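Local coordinates for protein phosphodiesterase (PDB 7CJ3) that is a rhodopsin-type membrane protein of the bacteriorhodopsin-like family, holding a retinal molecule among the helices of its transmembrane domain, at residues Y131-W134 and I135-P139; Y192-V195 and M196-W200; R226-I229 and V230-S234. All blocks are in the same frame, centred on the assembly; numbering follows the deposited sequence.

Interaction 1: Y131-W134 and I135-P139; sequences YAEW and IITCP. With RET (retinal), chain K.
T137 turns its hydroxyl back onto E133, one helical turn earlier, so the carbonyl E133 O accepts twice. T137 N donates to E133 O at 2.8 Å, and T137 OG1 at 2.6 Å from 43° above the carbonyl plane. A chi1 of 57° aims OG1 back down the helix, and a threonine suits a buried site because the carbonyl of the preceding turn takes up its hydroxyl. The other amides follow the helical pattern: I135 N binds Y131 O at 2.9 Å and C138 N binds W134 O at 2.8 Å. P139, with no N-H to give, kinks the helix. E133 and W134 turn to helix 250-277 in the interior: E133 OE2 has a weak bond from K265, W134 NE1 a weak one to D261. Against the chromophore the chemistry is largely apolar. One face of the W134 indole covers the polyene, retinal C12 3.6 Å above its plane, and the Y131 ring edge meets the C16 methyl, CE1 to C16 4.0 Å. C138 SG lies beside the polyene, in oblique sulfur-aromatic contact 5.2 Å from the centroid of the W134 five-membered ring. A tryptophan laid flat on the retinal chain is characteristic of the pocket of microbial rhodopsins.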
loop_
_atom_site.group_PDB
_atom_site.type_symbol
_atom_site.label_atom_id
_atom_site.label_comp_id
_atom_site.label_asym_id
_atom_site.label_seq_id
_atom_site.Cartn_x
_atom_site.Cartn_y
_atom_site.Cartn_z
ATOM N N TYR B 131 -17.924 9.668 -0.625
ATOM C CA TYR B 131 -18.177 11.132 -0.542
ATOM C C TYR B 131 -17.984 11.610 0.912
ATOM O O TYR B 131 -17.277 12.625 1.106
ATOM C CB TYR B 131 -19.550 11.481 -1.133
ATOM C CG TYR B 131 -19.577 11.596 -2.637
ATOM C CD1 TYR B 131 -19.007 12.697 -3.293
ATOM C CD2 TYR B 131 -20.198 10.632 -3.421
ATOM C CE1 TYR B 131 -19.030 12.821 -4.674
ATOM C CE2 TYR B 131 -20.244 10.746 -4.806
ATOM C CZ TYR B 131 -19.659 11.840 -5.437
ATOM O OH TYR B 131 -19.712 11.951 -6.805
ATOM N N ALA B 132 -18.504 10.883 1.905
ATOM C CA ALA B 132 -18.323 11.202 3.342
ATOM C C ALA B 132 -16.848 11.255 3.727
ATOM O O ALA B 132 -16.423 12.230 4.332
ATOM C CB ALA B 132 -19.055 10.193 4.192
ATOM N N GLU B 133 -16.095 10.205 3.428
ATOM C CA GLU B 133 -14.615 10.175 3.579
ATOM C C GLU B 133 -13.962 11.437 2.968
ATOM O O GLU B 133 -13.167 12.124 3.656
ATOM C CB GLU B 133 -14.088 8.932 2.864
ATOM C CG GLU B 133 -12.580 8.819 2.930
ATOM C CD GLU B 133 -11.900 8.398 1.637
ATOM O OE1 GLU B 133 -12.504 7.614 0.871
ATOM O OE2 GLU B 133 -10.762 8.866 1.405
ATOM N N TRP B 134 -14.261 11.707 1.687
ATOM C CA TRP B 134 -13.723 12.859 0.926
ATOM C C TRP B 134 -14.023 14.173 1.671
ATOM O O TRP B 134 -13.077 15.003 1.815
ATOM C CB TRP B 134 -14.235 12.864 -0.526
ATOM C CG TRP B 134 -13.659 11.779 -1.398
ATOM C CD1 TRP B 134 -12.712 10.848 -1.042
ATOM C CD2 TRP B 134 -13.999 11.490 -2.773
ATOM N NE1 TRP B 134 -12.449 10.010 -2.094
ATOM C CE2 TRP B 134 -13.215 10.384 -3.172
ATOM C CE3 TRP B 134 -14.859 12.063 -3.719
ATOM C CZ2 TRP B 134 -13.301 9.836 -4.452
ATOM C CZ3 TRP B 134 -14.911 11.543 -4.998
ATOM C CH2 TRP B 134 -14.170 10.413 -5.337
ATOM N N ILE B 135 -15.252 14.344 2.164
ATOM C CA ILE B 135 -15.697 15.599 2.842
ATOM C C ILE B 135 -15.022 15.763 4.215
ATOM O O ILE B 135 -14.800 16.943 4.624
ATOM C CB ILE B 135 -17.235 15.635 2.930
ATOM C CG1 ILE B 135 -17.824 15.994 1.560
ATOM C CG2 ILE B 135 -17.721 16.583 4.034
ATOM C CD1 ILE B 135 -19.266 15.523 1.343
ATOM N N ILE B 136 -14.706 14.666 4.913
ATOM C CA ILE B 136 -13.953 14.735 6.196
ATOM C C ILE B 136 -12.464 14.960 5.930
ATOM O O ILE B 136 -11.857 15.724 6.697
ATOM C CB ILE B 136 -14.169 13.478 7.037
ATOM C CG1 ILE B 136 -15.642 13.318 7.412
ATOM C CG2 ILE B 136 -13.282 13.479 8.267
ATOM C CD1 ILE B 136 -15.977 11.937 7.948
ATOM N N THR B 137 -11.882 14.338 4.902
ATOM C CA THR B 137 -10.410 14.301 4.693
ATOM C C THR B 137 -9.892 15.416 3.758
ATOM O O THR B 137 -8.844 15.995 4.072
ATOM C CB THR B 137 -9.999 12.920 4.185
ATOM O OG1 THR B 137 -10.738 12.681 2.984
ATOM C CG2 THR B 137 -10.267 11.835 5.204
ATOM N N CYS B 138 -10.534 15.700 2.629
ATOM C CA CYS B 138 -9.997 16.671 1.637
ATOM C C CYS B 138 -9.862 18.062 2.255
ATOM O O CYS B 138 -8.841 18.733 2.083
ATOM C CB CYS B 138 -10.844 16.762 0.381
ATOM S SG CYS B 138 -10.768 15.229 -0.575
ATOM N N PRO B 139 -10.911 18.583 2.925
ATOM C CA PRO B 139 -10.765 19.861 3.622
ATOM C C PRO B 139 -9.673 19.811 4.707
ATOM O O PRO B 139 -9.044 20.821 4.923
ATOM C CB PRO B 139 -12.186 20.162 4.112
ATOM C CG PRO B 139 -13.069 19.368 3.144
ATOM C CD PRO B 139 -12.298 18.086 2.938
HETATM C C1 RET K . -16.006 15.232 -8.020
HETATM C C2 RET K . -17.316 15.678 -8.670
HETATM C C3 RET K . -17.167 16.216 -10.022
HETATM C C4 RET K . -16.192 17.374 -10.042
HETATM C C5 RET K . -15.030 17.254 -9.095
HETATM C C6 RET K . -14.858 16.212 -8.245
HETATM C C7 RET K . -13.581 16.085 -7.527
HETATM C C8 RET K . -13.230 15.196 -6.516
HETATM C C9 RET K . -12.079 15.231 -5.674
HETATM C C10 RET K . -11.860 14.286 -4.640
HETATM C C11 RET K . -10.707 14.088 -3.869
HETATM C C12 RET K . -10.424 13.100 -2.932
HETATM C C13 RET K . -9.270 12.971 -2.142
HETATM C C14 RET K . -9.184 11.982 -1.179
HETATM C C15 RET K . -8.350 12.024 0.019
HETATM C C16 RET K . -16.337 15.110 -6.522
HETATM C C17 RET K . -15.653 13.837 -8.568
HETATM C C18 RET K . -14.093 18.437 -9.210
HETATM C C19 RET K . -11.020 16.274 -5.856
HETATM C C20 RET K . -8.136 13.918 -2.394
#

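Interaction 2: Y192-V195 and M196-W200; sequences YIYV and MLHMW. With OLC ((2R)-2,3-dihydroxypropyl (9Z)-octadec-9-enoate), chain N; OLC ((2R)-2,3-dihydroxypropyl (9Z)-octadec-9-enoate), chain O; RET (retinal), chain K.
Y192 carries M196 over one face of its ring. M196 CG sits 3.8 Å from the centroid of the Y192 ring in a CH-pi contact, and SD adds an oblique Met-aromatic contact. Successive bends of the methionine chain (chi2 -67°, chi3 96°) fold it back across the phenol, and its flexibility suits this. The phenol hydroxyl is hydrogen-bonded to S234 OG, and Y192 CB touches the retinal C18 methyl at 3.4 Å. I193 is purely aliphatic: CG2 meets L197 CD1 at 4.0 Å, while CD1 packs on the acyl chain of a bound monoolein (OLC, chain N). L197 reaches that lipid with CD2 and a second one (chain O) with CD1; these branched aliphatic side chains fit a surface that meets lipid. Y194 offers H198 both a ring and a carbonyl. H198 N and ND1 reach Y194 O from opposite faces of its plane, ND1 at 3.0 Å with the oxygen lying in the imidazole plane, and the two rings meet obliquely at 45°. Y194 OH is hydrogen-bonded to D158 OD2. V195 CG1 lies 3.8 Å from M196 CE. This is a transmembrane helix of the rhodopsin fold, one side on the retinal pocket and another on lipid.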
loop_
_atom_site.group_PDB
_atom_site.type_symbol
_atom_site.label_atom_id
_atom_site.label_comp_id
_atom_site.label_asym_id
_atom_site.label_seq_id
_atom_site.Cartn_x
_atom_site.Cartn_y
_atom_site.Cartn_z
ATOM N N TYR B 192 -13.302 23.488 -8.191
ATOM C CA TYR B 192 -12.084 22.638 -8.149
ATOM C C TYR B 192 -10.899 23.379 -8.799
ATOM O O TYR B 192 -9.772 23.277 -8.221
ATOM C CB TYR B 192 -12.336 21.259 -8.768
ATOM C CG TYR B 192 -11.071 20.447 -8.914
ATOM C CD1 TYR B 192 -10.566 19.702 -7.849
ATOM C CD2 TYR B 192 -10.350 20.457 -10.102
ATOM C CE1 TYR B 192 -9.395 18.966 -7.976
ATOM C CE2 TYR B 192 -9.187 19.717 -10.241
ATOM C CZ TYR B 192 -8.699 18.977 -9.175
ATOM O OH TYR B 192 -7.546 18.271 -9.324
ATOM N N ILE B 193 -11.112 24.090 -9.929
ATOM C CA ILE B 193 -10.051 24.920 -10.582
ATOM C C ILE B 193 -9.659 26.060 -9.620
ATOM O O ILE B 193 -8.441 26.266 -9.382
ATOM C CB ILE B 193 -10.490 25.498 -11.945
ATOM C CG1 ILE B 193 -11.002 24.448 -12.930
ATOM C CG2 ILE B 193 -9.357 26.308 -12.574
ATOM C CD1 ILE B 193 -9.977 23.418 -13.284
ATOM N N TYR B 194 -10.655 26.800 -9.115
ATOM C CA TYR B 194 -10.450 27.913 -8.163
ATOM C C TYR B 194 -9.582 27.410 -6.998
ATOM O O TYR B 194 -8.632 28.108 -6.564
ATOM C CB TYR B 194 -11.804 28.479 -7.729
ATOM C CG TYR B 194 -11.733 29.364 -6.509
ATOM C CD1 TYR B 194 -11.503 30.727 -6.613
ATOM C CD2 TYR B 194 -11.875 28.824 -5.242
ATOM C CE1 TYR B 194 -11.406 31.533 -5.488
ATOM C CE2 TYR B 194 -11.747 29.605 -4.106
ATOM C CZ TYR B 194 -11.524 30.965 -4.229
ATOM O OH TYR B 194 -11.430 31.712 -3.092
ATOM N N VAL B 195 -9.898 26.212 -6.506
ATOM C CA VAL B 195 -9.234 25.575 -5.334
ATOM C C VAL B 195 -7.774 25.256 -5.682
ATOM O O VAL B 195 -6.868 25.642 -4.885
ATOM C CB VAL B 195 -10.013 24.315 -4.898
ATOM C CG1 VAL B 195 -9.182 23.395 -4.013
ATOM C CG2 VAL B 195 -11.326 24.667 -4.206
ATOM N N MET B 196 -7.543 24.546 -6.795
ATOM C CA MET B 196 -6.178 24.106 -7.189
ATOM C C MET B 196 -5.285 25.332 -7.447
ATOM O O MET B 196 -4.065 25.249 -7.166
ATOM C CB MET B 196 -6.210 23.218 -8.434
ATOM C CG MET B 196 -6.803 21.820 -8.196
ATOM S SD MET B 196 -5.818 20.715 -7.108
ATOM C CE MET B 196 -6.655 21.012 -5.547
ATOM N N LEU B 197 -5.866 26.431 -7.947
ATOM C CA LEU B 197 -5.109 27.648 -8.328
ATOM C C LEU B 197 -4.615 28.331 -7.055
ATOM O O LEU B 197 -3.426 28.746 -7.025
ATOM C CB LEU B 197 -5.993 28.601 -9.147
ATOM C CG LEU B 197 -5.862 28.521 -10.673
ATOM C CD1 LEU B 197 -6.968 29.312 -11.359
ATOM C CD2 LEU B 197 -4.482 28.991 -11.148
ATOM N N HIS B 198 -5.506 28.459 -6.063
ATOM C CA HIS B 198 -5.220 29.128 -4.771
ATOM C C HIS B 198 -4.310 28.243 -3.928
ATOM O O HIS B 198 -3.420 28.808 -3.252
ATOM C CB HIS B 198 -6.499 29.527 -4.048
ATOM C CG HIS B 198 -7.060 30.820 -4.530
ATOM N ND1 HIS B 198 -7.950 30.903 -5.573
ATOM C CD2 HIS B 198 -6.842 32.087 -4.098
ATOM C CE1 HIS B 198 -8.278 32.180 -5.743
ATOM N NE2 HIS B 198 -7.601 32.921 -4.857
ATOM N N MET B 199 -4.493 26.923 -3.985
ATOM C CA MET B 199 -3.563 25.970 -3.321
ATOM C C MET B 199 -2.157 26.173 -3.891
ATOM O O MET B 199 -1.199 26.269 -3.081
ATOM C CB MET B 199 -3.974 24.518 -3.553
ATOM C CG MET B 199 -3.074 23.532 -2.853
ATOM S SD MET B 199 -1.699 22.894 -3.886
ATOM C CE MET B 199 -2.610 22.356 -5.337
ATOM N N TRP B 200 -2.052 26.204 -5.232
ATOM C CA TRP B 200 -0.790 26.428 -5.985
ATOM C C TRP B 200 -0.179 27.761 -5.511
ATOM O O TRP B 200 1.015 27.777 -5.159
ATOM C CB TRP B 200 -1.046 26.353 -7.502
ATOM C CG TRP B 200 0.203 26.314 -8.334
ATOM C CD1 TRP B 200 0.925 27.382 -8.782
ATOM C CD2 TRP B 200 0.901 25.145 -8.808
ATOM N NE1 TRP B 200 2.015 26.960 -9.493
ATOM C CE2 TRP B 200 2.037 25.593 -9.506
ATOM C CE3 TRP B 200 0.690 23.770 -8.693
ATOM C CZ2 TRP B 200 2.953 24.722 -10.080
ATOM C CZ3 TRP B 200 1.588 22.904 -9.275
ATOM C CH2 TRP B 200 2.706 23.381 -9.960
HETATM C C18 OLC N . -8.536 18.832 -15.081
HETATM C C10 OLC N . -1.659 25.207 -11.314
HETATM C C9 OLC N . -0.686 26.094 -11.619
HETATM C C17 OLC N . -7.561 20.003 -15.148
HETATM C C11 OLC N . -3.077 25.240 -11.804
HETATM C C8 OLC N . -0.802 27.303 -12.486
HETATM C C24 OLC N . 6.491 32.626 -7.831
HETATM C C16 OLC N . -7.100 20.595 -13.800
HETATM C C12 OLC N . -3.658 23.845 -11.853
HETATM C C7 OLC N . 0.280 28.319 -12.140
HETATM C C15 OLC N . -6.504 22.008 -13.940
HETATM C C13 OLC N . -4.712 23.687 -12.992
HETATM C C6 OLC N . -0.176 29.766 -12.354
HETATM C C14 OLC N . -5.355 22.262 -12.956
HETATM C C5 OLC N . -1.051 30.409 -11.248
HETATM C C4 OLC N . -0.387 30.793 -9.884
HETATM C C3 OLC N . 1.153 30.872 -9.853
HETATM C C2 OLC N . 1.817 30.816 -8.457
HETATM C C21 OLC N . 5.697 30.191 -7.650
HETATM C C1 OLC N . 3.273 30.301 -8.569
HETATM C C22 OLC N . 6.908 31.162 -7.638
HETATM O O19 OLC N . 3.577 29.485 -9.449
HETATM O O25 OLC N . 7.589 33.446 -7.468
HETATM O O23 OLC N . 7.700 31.045 -6.430
HETATM O O20 OLC N . 4.369 30.776 -7.686
HETATM C C18 OLC O . -17.473 24.574 -17.470
HETATM C C10 OLC O . -12.736 29.191 -11.979
HETATM C C9 OLC O . -12.031 29.938 -11.129
HETATM C C17 OLC O . -17.478 26.092 -17.358
HETATM C C11 OLC O . -12.359 28.929 -13.414
HETATM C C8 OLC O . -10.769 30.661 -11.502
HETATM C C24 OLC O . -7.944 39.014 -11.157
HETATM C C16 OLC O . -16.629 26.526 -16.156
HETATM C C12 OLC O . -13.622 28.568 -14.191
HETATM C C7 OLC O . -10.130 31.343 -10.285
HETATM C C15 OLC O . -15.655 27.686 -16.449
HETATM C C13 OLC O . -13.579 27.218 -14.920
HETATM C C6 OLC O . -9.271 32.486 -10.809
HETATM C C14 OLC O . -14.160 27.292 -16.348
HETATM C C5 OLC O . -8.033 32.805 -9.990
HETATM C C4 OLC O . -8.412 33.183 -8.580
HETATM C C3 OLC O . -9.158 34.517 -8.424
HETATM C C2 OLC O . -8.370 35.736 -8.943
HETATM C C21 OLC O . -7.626 39.282 -8.682
HETATM C C1 OLC O . -8.711 37.021 -8.193
HETATM C C22 OLC O . -6.906 39.100 -10.026
HETATM O O19 OLC O . -9.837 37.215 -7.766
HETATM O O25 OLC O . -7.612 37.982 -12.094
HETATM O O23 OLC O . -5.967 40.179 -10.251
HETATM O O20 OLC O . -7.697 38.051 -7.958
HETATM C C1 RET K . -16.006 15.232 -8.020
HETATM C C2 RET K . -17.316 15.678 -8.670
HETATM C C3 RET K . -17.167 16.216 -10.022
HETATM C C4 RET K . -16.192 17.374 -10.042
HETATM C C5 RET K . -15.030 17.254 -9.095
HETATM C C6 RET K . -14.858 16.212 -8.245
HETATM C C7 RET K . -13.581 16.085 -7.527
HETATM C C8 RET K . -13.230 15.196 -6.516
HETATM C C9 RET K . -12.079 15.231 -5.674
HETATM C C10 RET K . -11.860 14.286 -4.640
HETATM C C11 RET K . -10.707 14.088 -3.869
HETATM C C12 RET K . -10.424 13.100 -2.932
HETATM C C13 RET K . -9.270 12.971 -2.142
HETATM C C14 RET K . -9.184 11.982 -1.179
HETATM C C15 RET K . -8.350 12.024 0.019
HETATM C C16 RET K . -16.337 15.110 -6.522
HETATM C C17 RET K . -15.653 13.837 -8.568
HETATM C C18 RET K . -14.093 18.437 -9.210
HETATM C C19 RET K . -11.020 16.274 -5.856
HETATM C C20 RET K . -8.136 13.918 -2.394
#

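Interaction 3: R226-I229 and V230-S234; sequences RCEI and VMSWS. With RET (retinal), chain K; OLC ((2R)-2,3-dihydroxypropyl (9Z)-octadec-9-enoate), chain N.
W233 is covered on both faces of its indole. I229 CG2 stands over the centre of the five-membered ring, 3.7 Å from its centroid and 7° off the normal, a CH-pi contact between side chains that run side by side. Against the opposite face lies the retinal methyl C20, 3.4 Å above the plane and offset toward the rim. The other flat group is the guanidinium of R226, whose extended chain brings its edge to OLC (chain N) C21 and forms a cation-pi contact with W200. With CG2 anti to the backbone N, I229 turns that branch onto the indole; a rigid, beta-branched residue makes a firm backing. The indole's polar atom is also engaged: a water accepts from W233 NE1 at 2.9 Å and donates to E228 OE2, bridging side chains five residues apart. S232 adds a second tie to E228, since its OG and N approach E228 O from opposite faces of the carbonyl plane, OG at 2.6 Å. S234 OG donates to V230 O in the carbonyl plane at 2.8 Å and also pairs with Y192 OH. A tryptophan packed on the methyl on C13 recalls the wall of the retinal pocket in bacteriorhodopsin.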
loop_
_atom_site.group_PDB
_atom_site.type_symbol
_atom_site.label_atom_id
_atom_site.label_comp_id
_atom_site.label_asym_id
_atom_site.label_seq_id
_atom_site.Cartn_x
_atom_site.Cartn_y
_atom_site.Cartn_z
ATOM N N ARG B 226 2.582 20.589 -4.178
ATOM C CA ARG B 226 1.552 21.232 -5.044
ATOM C C ARG B 226 1.399 20.502 -6.399
ATOM O O ARG B 226 0.286 20.543 -6.984
ATOM C CB ARG B 226 1.856 22.715 -5.237
ATOM C CG ARG B 226 3.176 23.034 -5.920
ATOM C CD ARG B 226 3.332 24.542 -6.034
ATOM N NE ARG B 226 4.526 24.975 -6.751
ATOM C CZ ARG B 226 4.768 26.234 -7.115
ATOM N NH1 ARG B 226 3.908 27.194 -6.829
ATOM N NH2 ARG B 226 5.870 26.553 -7.756
ATOM N N CYS B 227 2.469 19.863 -6.900
ATOM C CA CYS B 227 2.457 19.026 -8.135
ATOM C C CYS B 227 1.724 17.717 -7.819
ATOM O O CYS B 227 0.923 17.260 -8.629
ATOM C CB CYS B 227 3.868 18.749 -8.652
ATOM S SG CYS B 227 4.765 20.162 -9.362
ATOM N N GLU B 228 1.973 17.135 -6.649
ATOM C CA GLU B 228 1.376 15.840 -6.254
ATOM C C GLU B 228 -0.156 15.964 -6.232
ATOM O O GLU B 228 -0.815 15.053 -6.788
ATOM C CB GLU B 228 1.915 15.421 -4.893
ATOM C CG GLU B 228 1.676 13.960 -4.561
ATOM C CD GLU B 228 0.343 13.589 -3.933
ATOM O OE1 GLU B 228 0.009 12.403 -4.078
ATOM O OE2 GLU B 228 -0.353 14.437 -3.306
ATOM N N ILE B 229 -0.675 17.039 -5.608
ATOM C CA ILE B 229 -2.119 17.303 -5.360
ATOM C C ILE B 229 -2.830 17.472 -6.708
ATOM O O ILE B 229 -3.891 16.842 -6.930
ATOM C CB ILE B 229 -2.253 18.514 -4.407
ATOM C CG1 ILE B 229 -1.778 18.128 -2.997
ATOM C CG2 ILE B 229 -3.676 19.079 -4.368
ATOM C CD1 ILE B 229 -1.418 19.289 -2.117
ATOM N N VAL B 230 -2.222 18.237 -7.612
ATOM C CA VAL B 230 -2.753 18.510 -8.975
ATOM C C VAL B 230 -2.797 17.197 -9.773
ATOM O O VAL B 230 -3.844 16.906 -10.402
ATOM C CB VAL B 230 -1.924 19.604 -9.670
ATOM C CG1 VAL B 230 -2.282 19.748 -11.154
ATOM C CG2 VAL B 230 -2.070 20.941 -8.951
ATOM N N MET B 231 -1.727 16.402 -9.742
ATOM C CA MET B 231 -1.696 15.169 -10.554
ATOM C C MET B 231 -2.758 14.220 -10.004
ATOM O O MET B 231 -3.666 13.855 -10.778
ATOM C CB MET B 231 -0.297 14.545 -10.550
ATOM C CG MET B 231 -0.179 13.087 -10.934
ATOM S SD MET B 231 0.053 12.805 -12.722
ATOM C CE MET B 231 -0.928 11.325 -13.008
ATOM N N SER B 232 -2.704 13.910 -8.701
ATOM C CA SER B 232 -3.541 12.878 -8.032
ATOM C C SER B 232 -5.022 13.280 -7.983
ATOM O O SER B 232 -5.838 12.477 -8.385
ATOM C CB SER B 232 -3.015 12.576 -6.660
ATOM O OG SER B 232 -2.902 13.744 -5.870
ATOM N N TRP B 233 -5.349 14.485 -7.513
ATOM C CA TRP B 233 -6.744 14.908 -7.225
ATOM C C TRP B 233 -7.525 15.037 -8.529
ATOM O O TRP B 233 -8.770 14.945 -8.495
ATOM C CB TRP B 233 -6.794 16.244 -6.482
ATOM C CG TRP B 233 -6.369 16.226 -5.048
ATOM C CD1 TRP B 233 -5.388 15.477 -4.460
ATOM C CD2 TRP B 233 -6.891 17.075 -4.015
ATOM N NE1 TRP B 233 -5.275 15.797 -3.130
ATOM C CE2 TRP B 233 -6.186 16.770 -2.832
ATOM C CE3 TRP B 233 -7.867 18.075 -3.985
ATOM C CZ2 TRP B 233 -6.436 17.434 -1.633
ATOM C CZ3 TRP B 233 -8.120 18.722 -2.799
ATOM C CH2 TRP B 233 -7.411 18.402 -1.641
ATOM N N SER B 234 -6.838 15.297 -9.637
ATOM C CA SER B 234 -7.486 15.555 -10.946
ATOM C C SER B 234 -8.083 14.265 -11.490
ATOM O O SER B 234 -8.879 14.333 -12.401
ATOM C CB SER B 234 -6.528 16.159 -11.895
ATOM O OG SER B 234 -6.351 17.541 -11.596
HETATM C C1 RET K . -16.006 15.232 -8.020
HETATM C C2 RET K . -17.316 15.678 -8.670
HETATM C C3 RET K . -17.167 16.216 -10.022
HETATM C C4 RET K . -16.192 17.374 -10.042
HETATM C C5 RET K . -15.030 17.254 -9.095
HETATM C C6 RET K . -14.858 16.212 -8.245
HETATM C C7 RET K . -13.581 16.085 -7.527
HETATM C C8 RET K . -13.230 15.196 -6.516
HETATM C C9 RET K . -12.079 15.231 -5.674
HETATM C C10 RET K . -11.860 14.286 -4.640
HETATM C C11 RET K . -10.707 14.088 -3.869
HETATM C C12 RET K . -10.424 13.100 -2.932
HETATM C C13 RET K . -9.270 12.971 -2.142
HETATM C C14 RET K . -9.184 11.982 -1.179
HETATM C C15 RET K . -8.350 12.024 0.019
HETATM C C16 RET K . -16.337 15.110 -6.522
HETATM C C17 RET K . -15.653 13.837 -8.568
HETATM C C18 RET K . -14.093 18.437 -9.210
HETATM C C19 RET K . -11.020 16.274 -5.856
HETATM C C20 RET K . -8.136 13.918 -2.394
HETATM C C18 OLC N . -8.536 18.832 -15.081
HETATM C C10 OLC N . -1.659 25.207 -11.314
HETATM C C9 OLC N . -0.686 26.094 -11.619
HETATM C C17 OLC N . -7.561 20.003 -15.148
HETATM C C11 OLC N . -3.077 25.240 -11.804
HETATM C C8 OLC N . -0.802 27.303 -12.486
HETATM C C24 OLC N . 6.491 32.626 -7.831
HETATM C C16 OLC N . -7.100 20.595 -13.800
HETATM C C12 OLC N . -3.658 23.845 -11.853
HETATM C C7 OLC N . 0.280 28.319 -12.140
HETATM C C15 OLC N . -6.504 22.008 -13.940
HETATM C C13 OLC N . -4.712 23.687 -12.992
HETATM C C6 OLC N . -0.176 29.766 -12.354
HETATM C C14 OLC N . -5.355 22.262 -12.956
HETATM C C5 OLC N . -1.051 30.409 -11.248
HETATM C C4 OLC N . -0.387 30.793 -9.884
HETATM C C3 OLC N . 1.153 30.872 -9.853
HETATM C C2 OLC N . 1.817 30.816 -8.457
HETATM C C21 OLC N . 5.697 30.191 -7.650
HETATM C C1 OLC N . 3.273 30.301 -8.569
HETATM C C22 OLC N . 6.908 31.162 -7.638
HETATM O O19 OLC N . 3.577 29.485 -9.449
HETATM O O25 OLC N . 7.589 33.446 -7.468
HETATM O O23 OLC N . 7.700 31.045 -6.430
HETATM O O20 OLC N . 4.369 30.776 -7.686
HETATM O O HOH W 1 -2.755 15.153 -1.813
#

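In the fold
All three are contacts within one helix, between residues about a turn apart, and they meet at the retinal, each on a different helix: 128-149, 178-207 and 219-233. Interaction 1 is the most central and is largely buried. It combines polyene packing with weak bonds to charged residues of helix 250-277, and borders a lipid through Y131 and I135. Interactions 2 and 3 lie farther out and share another monoolein (OLC, chain N). Their centres are about 11 Å apart, and they are linked by a probable hydrogen bond, Y192 OH to S234 OG, and by M196 against W233. C138 O of interaction 1 packs on W233 CH2 of interaction 3, while interaction 1 meets interaction 2 nowhere directly; the retinal spans that gap.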